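Local coordinates for class I phosphodiesterase PDEB1 (Leishmania major, PDB 2R8Q), which belongs to the class I cyclic nucleotide phosphodiesterase family and has an all-helical catalytic domain that holds zinc and magnesium ions, at residues L84-Q89 with A189-G194. Residues are numbered along the deposited sequence; the frame is centred on the assembly and turned at random.
Sequences LNFILQ and ADVFEG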
loop_
_atom_site.group_PDB
_atom_site.type_symbol
_atom_site.label_atom_id
_atom_site.label_comp_id
_atom_site.label_asym_id
_atom_site.label_seq_id
_atom_site.Cartn_x
_atom_site.Cartn_y
_atom_site.Cartn_z
ATOM N N LEU A 84 -17.752 -1.561 -17.478
ATOM C CA LEU A 84 -16.850 -2.310 -18.347
ATOM C C LEU A 84 -15.398 -1.873 -18.135
ATOM O O LEU A 84 -14.496 -2.714 -18.067
ATOM C CB LEU A 84 -17.260 -2.149 -19.820
ATOM C CG LEU A 84 -16.484 -2.995 -20.839
ATOM C CD1 LEU A 84 -16.494 -4.473 -20.429
ATOM C CD2 LEU A 84 -17.111 -2.824 -22.222
ATOM N N ASN A 85 -15.164 -0.566 -18.025
ATOM C CA ASN A 85 -13.806 -0.080 -17.796
ATOM C C ASN A 85 -13.275 -0.649 -16.485
ATOM O O ASN A 85 -12.113 -1.044 -16.400
ATOM C CB ASN A 85 -13.757 1.448 -17.724
ATOM C CG ASN A 85 -13.863 2.105 -19.088
ATOM O OD1 ASN A 85 -13.559 1.494 -20.117
ATOM N ND2 ASN A 85 -14.278 3.371 -19.100
ATOM N N PHE A 86 -14.125 -0.677 -15.462
ATOM C CA PHE A 86 -13.723 -1.209 -14.157
ATOM C C PHE A 86 -13.300 -2.672 -14.295
ATOM O O PHE A 86 -12.239 -3.071 -13.815
ATOM C CB PHE A 86 -14.881 -1.089 -13.162
ATOM C CG PHE A 86 -14.623 -1.763 -11.841
ATOM C CD1 PHE A 86 -13.769 -1.182 -10.903
ATOM C CD2 PHE A 86 -15.233 -2.974 -11.537
ATOM C CE1 PHE A 86 -13.531 -1.802 -9.681
ATOM C CE2 PHE A 86 -15.002 -3.605 -10.315
ATOM C CZ PHE A 86 -14.151 -3.016 -9.389
ATOM N N ILE A 87 -14.125 -3.469 -14.963
ATOM C CA ILE A 87 -13.811 -4.881 -15.158
ATOM C C ILE A 87 -12.465 -5.029 -15.872
ATOM O O ILE A 87 -11.630 -5.843 -15.477
ATOM C CB ILE A 87 -14.918 -5.573 -15.979
ATOM C CG1 ILE A 87 -16.219 -5.582 -15.174
ATOM C CG2 ILE A 87 -14.498 -6.993 -16.347
ATOM C CD1 ILE A 87 -17.439 -6.008 -15.972
ATOM N N LEU A 88 -12.238 -4.225 -16.906
ATOM C CA LEU A 88 -10.986 -4.306 -17.655
ATOM C C LEU A 88 -9.781 -3.781 -16.882
ATOM O O LEU A 88 -8.667 -4.262 -17.075
ATOM C CB LEU A 88 -11.118 -3.568 -18.991
ATOM C CG LEU A 88 -12.094 -4.224 -19.973
ATOM C CD1 LEU A 88 -12.265 -3.339 -21.196
ATOM C CD2 LEU A 88 -11.565 -5.601 -20.374
ATOM N N GLN A 89 -9.994 -2.790 -16.016
ATOM C CA GLN A 89 -8.896 -2.262 -15.215
ATOM C C GLN A 89 -8.508 -3.329 -14.193
ATOM O O GLN A 89 -7.334 -3.477 -13.854
ATOM C CB GLN A 89 -9.307 -0.963 -14.511
ATOM C CG GLN A 89 -9.408 0.246 -15.452
ATOM C CD GLN A 89 -8.052 0.758 -15.925
ATOM O OE1 GLN A 89 -7.016 0.135 -15.691
ATOM N NE2 GLN A 89 -8.058 1.906 -16.604
ATOM N N ALA A 189 -13.564 4.589 -14.354
ATOM C CA ALA A 189 -13.784 3.232 -13.858
ATOM C C ALA A 189 -14.387 3.209 -12.459
ATOM O O ALA A 189 -14.469 2.155 -11.830
ATOM C CB ALA A 189 -12.465 2.457 -13.868
ATOM N N ASP A 190 -14.824 4.366 -11.976
ATOM C CA ASP A 190 -15.396 4.454 -10.637
ATOM C C ASP A 190 -16.837 3.951 -10.575
ATOM O O ASP A 190 -17.781 4.704 -10.823
ATOM C CB ASP A 190 -15.294 5.900 -10.137
ATOM C CG ASP A 190 -15.905 6.091 -8.764
ATOM O OD1 ASP A 190 -16.074 5.091 -8.035
ATOM O OD2 ASP A 190 -16.207 7.250 -8.407
ATOM N N VAL A 191 -17.004 2.674 -10.234
ATOM C CA VAL A 191 -18.331 2.075 -10.158
ATOM C C VAL A 191 -19.157 2.545 -8.960
ATOM O O VAL A 191 -20.281 2.089 -8.759
ATOM C CB VAL A 191 -18.256 0.528 -10.168
ATOM C CG1 VAL A 191 -17.671 0.055 -11.494
ATOM C CG2 VAL A 191 -17.412 0.027 -9.005
ATOM N N PHE A 192 -18.590 3.455 -8.173
ATOM C CA PHE A 192 -19.288 4.032 -7.023
ATOM C C PHE A 192 -19.636 5.482 -7.379
ATOM O O PHE A 192 -20.061 6.263 -6.523
ATOM C CB PHE A 192 -18.386 4.028 -5.780
ATOM C CG PHE A 192 -18.085 2.655 -5.234
ATOM C CD1 PHE A 192 -16.992 2.463 -4.391
ATOM C CD2 PHE A 192 -18.894 1.565 -5.537
ATOM C CE1 PHE A 192 -16.709 1.202 -3.859
ATOM C CE2 PHE A 192 -18.619 0.298 -5.007
ATOM C CZ PHE A 192 -17.523 0.123 -4.168
ATOM N N GLU A 193 -19.461 5.825 -8.654
ATOM C CA GLU A 193 -19.710 7.183 -9.143
ATOM C C GLU A 193 -21.111 7.729 -8.880
ATOM O O GLU A 193 -21.288 8.940 -8.754
ATOM C CB GLU A 193 -19.413 7.261 -10.650
ATOM C CG GLU A 193 -20.458 6.586 -11.539
ATOM C CD GLU A 193 -20.098 6.640 -13.016
ATOM O OE1 GLU A 193 -19.349 7.558 -13.409
ATOM O OE2 GLU A 193 -20.574 5.770 -13.779
ATOM N N GLY A 194 -22.101 6.845 -8.797
ATOM C CA GLY A 194 -23.466 7.291 -8.572
ATOM C C GLY A 194 -23.900 7.349 -7.121
ATOM O O GLY A 194 -25.032 7.727 -6.822
#
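In the all-helical phosphodiesterase domain, the loop between helix 171-184 and helix 197-212 packs on helix 80-92 and comes nearest at F86 and A189, whose CA atoms lie 4.5 Å apart. Beyond A189 the chain folds into a type I beta turn from D190 to E193, and D190 adds an Asx turn, its OD1 accepting the backbone N-H of F192. No hydrogen bond joins the two segments; the contact is buried and mainly apolar. A189 sets its methyl group against the helix backbone, with CB 3.9 Å from both N and CA of F86, while CB of N85 and CG of Q89 border it. R24 and the carbonyl of A188 hold the N85 amide, the carbonyl of I17 that of Q89. The first torsion of F86 (chi1 173°) sets CG opposite the backbone N, and this carries the ring out to V191; the two side chains cross at about a right angle. V135, L138 and V139 of helix 127-139 also touch the F86 side chain. V191 CG1 presses on its base, 3.4 Å from F86 CB; V191 CG2 makes a CH-pi contact, standing 4.2 Å from the centroid of the F86 ring, 6° off its normal.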